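Local atomic coordinates of uncharacterized protein (Legionella longbeachae NSW150, PDB entry 4JZA), a protein that probably removes the 3-phosphate from phosphoinositide lipids, as a phosphatase of the pathogen acting on lipid metabolism in its interaction with the host. Residues K185-P190 against W309-S314. Residues are numbered along the deposited sequence; the frame is centred on the assembly and turned at random.
Sequences KYPKTP and WYWVLS
Tyr310 reaches across to the loop 185-190 with its hydroxyl. Its OH donates a hydrogen bond of 2.7 Å to Pro187 O. OH comes in closer to the line of the C=O bond, at a C=O...OH angle of 149°, and tilted out of the carbonyl plane. Pro187 O lies at the edge of the Tyr310 ring, in its plane. CG of Tyr310 stands anti to the backbone N (chi1 175°), which carries the phenol out to the loop. Thr189 makes the second bond, a hydroxyl-to-carbonyl bond running the other way. Its OG1 donates to Trp311 O at 2.7 Å. OG1 comes in from the side of the carbonyl, at a C=O...OG1 angle of 113°. Thr189 OG1 also lies in the plane of the Trp311 indole at its edge, 3.5 Å from Trp311 CE3. Both segments are connectors in a largely helical region of the chain. Residues 185-190 link helix 172-183 to helix 191-194, with a Schellman motif at Lys185 closing the first. Residues 309-314 run from helix 308-311 to helix 315-325, which Ser314 N-caps. The six-membered part of the indole follows the loop. Trp311 CZ3 approaches Lys188 O at 3.8 Å, and Trp311 CH2 meets Pro187 CG at 3.9 Å. The proline and indole side chains cross at about a right angle. Trp311 NE1 turns to Ile303 O for its hydrogen bond. Lys188 folds back, and its NZ bonds Tyr186 O at 2.7 Å, in the carbonyl plane. The same NZ forms a salt bridge with Glu322.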
ATOM      1  N   LYS A 185      -4.981  -6.421  24.486  1.00 55.48           N
ATOM      2  CA  LYS A 185      -3.544  -6.397  24.223  1.00 58.95           C
ATOM      3  C   LYS A 185      -3.170  -6.989  22.863  1.00 52.31           C
ATOM      4  O   LYS A 185      -2.215  -7.744  22.785  1.00 47.29           O
ATOM      5  CB  LYS A 185      -2.782  -7.154  25.310  1.00 64.59           C
ATOM      6  CG  LYS A 185      -3.435  -7.057  26.667  1.00 77.41           C
ATOM      7  CD  LYS A 185      -2.662  -6.220  27.647  1.00 85.46           C
ATOM      8  CE  LYS A 185      -3.476  -6.098  28.928  1.00 94.72           C
ATOM      9  NZ  LYS A 185      -2.657  -6.379  30.133  1.00 99.38           N
ATOM     10  N   TYR A 186      -3.919  -6.672  21.805  1.00 47.11           N
ATOM     11  CA  TYR A 186      -3.430  -6.905  20.462  1.00 43.95           C
ATOM     12  C   TYR A 186      -3.135  -8.372  20.189  1.00 43.03           C
ATOM     13  O   TYR A 186      -2.047  -8.700  19.695  1.00 38.25           O
ATOM     14  CB  TYR A 186      -2.143  -6.084  20.235  1.00 43.14           C
ATOM     15  CG  TYR A 186      -2.270  -4.662  20.716  1.00 45.01           C
ATOM     16  CD1 TYR A 186      -3.021  -3.743  20.004  1.00 46.08           C
ATOM     17  CD2 TYR A 186      -1.685  -4.237  21.905  1.00 43.98           C
ATOM     18  CE1 TYR A 186      -3.160  -2.432  20.433  1.00 44.12           C
ATOM     19  CE2 TYR A 186      -1.829  -2.924  22.349  1.00 44.63           C
ATOM     20  CZ  TYR A 186      -2.568  -2.013  21.593  1.00 44.26           C
ATOM     21  OH  TYR A 186      -2.779  -0.695  21.997  1.00 44.10           O
ATOM     22  N   PRO A 187      -4.094  -9.268  20.490  1.00 45.52           N
ATOM     23  CA  PRO A 187      -3.829 -10.658  20.133  1.00 46.99           C
ATOM     24  C   PRO A 187      -3.668 -10.808  18.616  1.00 47.48           C
ATOM     25  O   PRO A 187      -4.284 -10.082  17.843  1.00 46.95           O
ATOM     26  CB  PRO A 187      -5.064 -11.389  20.621  1.00 46.76           C
ATOM     27  CG  PRO A 187      -6.139 -10.398  20.483  1.00 48.36           C
ATOM     28  CD  PRO A 187      -5.513  -9.064  20.816  1.00 48.80           C
ATOM     29  N   LYS A 188      -2.797 -11.719  18.228  1.00 46.12           N
ATOM     30  CA  LYS A 188      -2.482 -11.965  16.850  1.00 48.37           C
ATOM     31  C   LYS A 188      -3.171 -13.191  16.349  1.00 49.87           C
ATOM     32  O   LYS A 188      -3.566 -14.063  17.109  1.00 50.17           O
ATOM     33  CB  LYS A 188      -0.999 -12.190  16.719  1.00 50.34           C
ATOM     34  CG  LYS A 188      -0.152 -11.051  17.262  1.00 51.34           C
ATOM     35  CD  LYS A 188      -0.578  -9.717  16.662  1.00 51.13           C
ATOM     36  CE  LYS A 188       0.414  -8.643  17.046  1.00 52.61           C
ATOM     37  NZ  LYS A 188       0.342  -8.345  18.503  1.00 53.05           N
ATOM     38  N   THR A 189      -3.315 -13.285  15.044  1.00 52.91           N
ATOM     39  CA  THR A 189      -4.080 -14.392  14.524  1.00 54.41           C
ATOM     40  C   THR A 189      -3.236 -15.645  14.674  1.00 52.86           C
ATOM     41  O   THR A 189      -2.081 -15.632  14.320  1.00 49.24           O
ATOM     42  CB  THR A 189      -4.523 -14.153  13.095  1.00 50.42           C
ATOM     43  OG1 THR A 189      -5.303 -12.935  13.056  1.00 46.70           O
ATOM     44  CG2 THR A 189      -5.347 -15.364  12.642  1.00 52.38           C
ATOM     45  N   PRO A 190      -3.799 -16.705  15.266  1.00 51.88           N
ATOM     46  CA  PRO A 190      -3.004 -17.912  15.296  1.00 54.47           C
ATOM     47  C   PRO A 190      -3.170 -18.672  13.992  1.00 55.67           C
ATOM     48  O   PRO A 190      -4.296 -18.703  13.427  1.00 56.37           O
ATOM     49  CB  PRO A 190      -3.619 -18.707  16.456  1.00 53.67           C
ATOM     50  CG  PRO A 190      -5.040 -18.239  16.568  1.00 51.95           C
ATOM     51  CD  PRO A 190      -5.138 -16.920  15.839  1.00 53.87           C
ATOM     52  N   TRP A 309     -12.979  -9.127  10.565  1.00 42.94           N
ATOM     53  CA  TRP A 309     -12.053  -8.346   9.767  1.00 40.34           C
ATOM     54  C   TRP A 309     -10.669  -8.253  10.392  1.00 43.62           C
ATOM     55  O   TRP A 309      -9.691  -8.151   9.685  1.00 50.39           O
ATOM     56  CB  TRP A 309     -12.583  -6.955   9.454  1.00 37.98           C
ATOM     57  CG  TRP A 309     -12.715  -6.005  10.571  1.00 36.53           C
ATOM     58  CD1 TRP A 309     -13.865  -5.592  11.132  1.00 36.76           C
ATOM     59  CD2 TRP A 309     -11.671  -5.287  11.210  1.00 37.51           C
ATOM     60  NE1 TRP A 309     -13.613  -4.663  12.098  1.00 37.80           N
ATOM     61  CE2 TRP A 309     -12.257  -4.471  12.172  1.00 39.34           C
ATOM     62  CE3 TRP A 309     -10.282  -5.245  11.057  1.00 41.43           C
ATOM     63  CZ2 TRP A 309     -11.495  -3.615  13.004  1.00 40.92           C
ATOM     64  CZ3 TRP A 309      -9.522  -4.386  11.889  1.00 40.86           C
ATOM     65  CH2 TRP A 309     -10.137  -3.587  12.831  1.00 39.18           C
ATOM     66  N   TYR A 310     -10.577  -8.273  11.710  1.00 45.77           N
ATOM     67  CA  TYR A 310      -9.297  -8.144  12.385  1.00 43.59           C
ATOM     68  C   TYR A 310      -8.514  -9.415  12.174  1.00 45.33           C
ATOM     69  O   TYR A 310      -7.329  -9.364  11.827  1.00 46.75           O
ATOM     70  CB  TYR A 310      -9.489  -7.877  13.874  1.00 43.71           C
ATOM     71  CG  TYR A 310      -8.232  -7.847  14.627  1.00 44.30           C
ATOM     72  CD1 TYR A 310      -7.339  -6.797  14.457  1.00 44.23           C
ATOM     73  CD2 TYR A 310      -7.899  -8.867  15.518  1.00 42.44           C
ATOM     74  CE1 TYR A 310      -6.136  -6.765  15.150  1.00 43.41           C
ATOM     75  CE2 TYR A 310      -6.691  -8.835  16.215  1.00 41.79           C
ATOM     76  CZ  TYR A 310      -5.807  -7.780  16.028  1.00 41.93           C
ATOM     77  OH  TYR A 310      -4.587  -7.707  16.700  1.00 42.93           O
ATOM     78  N   TRP A 311      -9.173 -10.563  12.324  1.00 44.79           N
ATOM     79  CA  TRP A 311      -8.447 -11.851  12.288  1.00 45.40           C
ATOM     80  C   TRP A 311      -7.851 -12.214  10.919  1.00 43.50           C
ATOM     81  O   TRP A 311      -6.925 -12.992  10.838  1.00 45.18           O
ATOM     82  CB  TRP A 311      -9.337 -13.010  12.789  1.00 45.77           C
ATOM     83  CG  TRP A 311      -9.791 -12.897  14.240  1.00 46.16           C
ATOM     84  CD1 TRP A 311     -11.062 -12.809  14.673  1.00 47.54           C
ATOM     85  CD2 TRP A 311      -8.964 -12.863  15.417  1.00 46.83           C
ATOM     86  NE1 TRP A 311     -11.087 -12.711  16.039  1.00 51.39           N
ATOM     87  CE2 TRP A 311      -9.808 -12.755  16.517  1.00 46.99           C
ATOM     88  CE3 TRP A 311      -7.595 -12.945  15.638  1.00 50.42           C
ATOM     89  CZ2 TRP A 311      -9.338 -12.697  17.811  1.00 47.76           C
ATOM     90  CZ3 TRP A 311      -7.126 -12.896  16.942  1.00 48.62           C
ATOM     91  CH2 TRP A 311      -7.986 -12.791  18.001  1.00 47.09           C
ATOM     92  N   VAL A 312      -8.392 -11.684   9.842  1.00 43.08           N
ATOM     93  CA  VAL A 312      -7.820 -11.947   8.515  1.00 41.31           C
ATOM     94  C   VAL A 312      -6.571 -11.077   8.206  1.00 43.26           C
ATOM     95  O   VAL A 312      -5.796 -11.359   7.261  1.00 41.13           O
ATOM     96  CB  VAL A 312      -8.880 -11.827   7.413  1.00 38.94           C
ATOM     97  CG1 VAL A 312     -10.009 -12.808   7.673  1.00 39.06           C
ATOM     98  CG2 VAL A 312      -9.426 -10.415   7.327  1.00 39.10           C
ATOM     99  N   LEU A 313      -6.345 -10.041   9.001  1.00 41.22           N
ATOM    100  CA  LEU A 313      -5.157  -9.261   8.793  1.00 41.16           C
ATOM    101  C   LEU A 313      -3.950 -10.187   8.910  1.00 41.49           C
ATOM    102  O   LEU A 313      -3.976 -11.112   9.675  1.00 47.95           O
ATOM    103  CB  LEU A 313      -5.054  -8.133   9.817  1.00 41.93           C
ATOM    104  CG  LEU A 313      -6.066  -7.010   9.702  1.00 40.02           C
ATOM    105  CD1 LEU A 313      -5.818  -6.005  10.791  1.00 39.23           C
ATOM    106  CD2 LEU A 313      -5.970  -6.341   8.353  1.00 41.92           C
ATOM    107  N   SER A 314      -2.918  -9.955   8.096  1.00 41.47           N
ATOM    108  CA  SER A 314      -1.652 -10.598   8.231  1.00 36.65           C
ATOM    109  C   SER A 314      -1.063 -10.221   9.557  1.00 41.11           C
ATOM    110  O   SER A 314      -1.464  -9.261  10.197  1.00 40.71           O
ATOM    111  CB  SER A 314      -0.711 -10.120   7.145  1.00 37.84           C
ATOM    112  OG  SER A 314      -0.290  -8.772   7.349  1.00 38.21           O
TER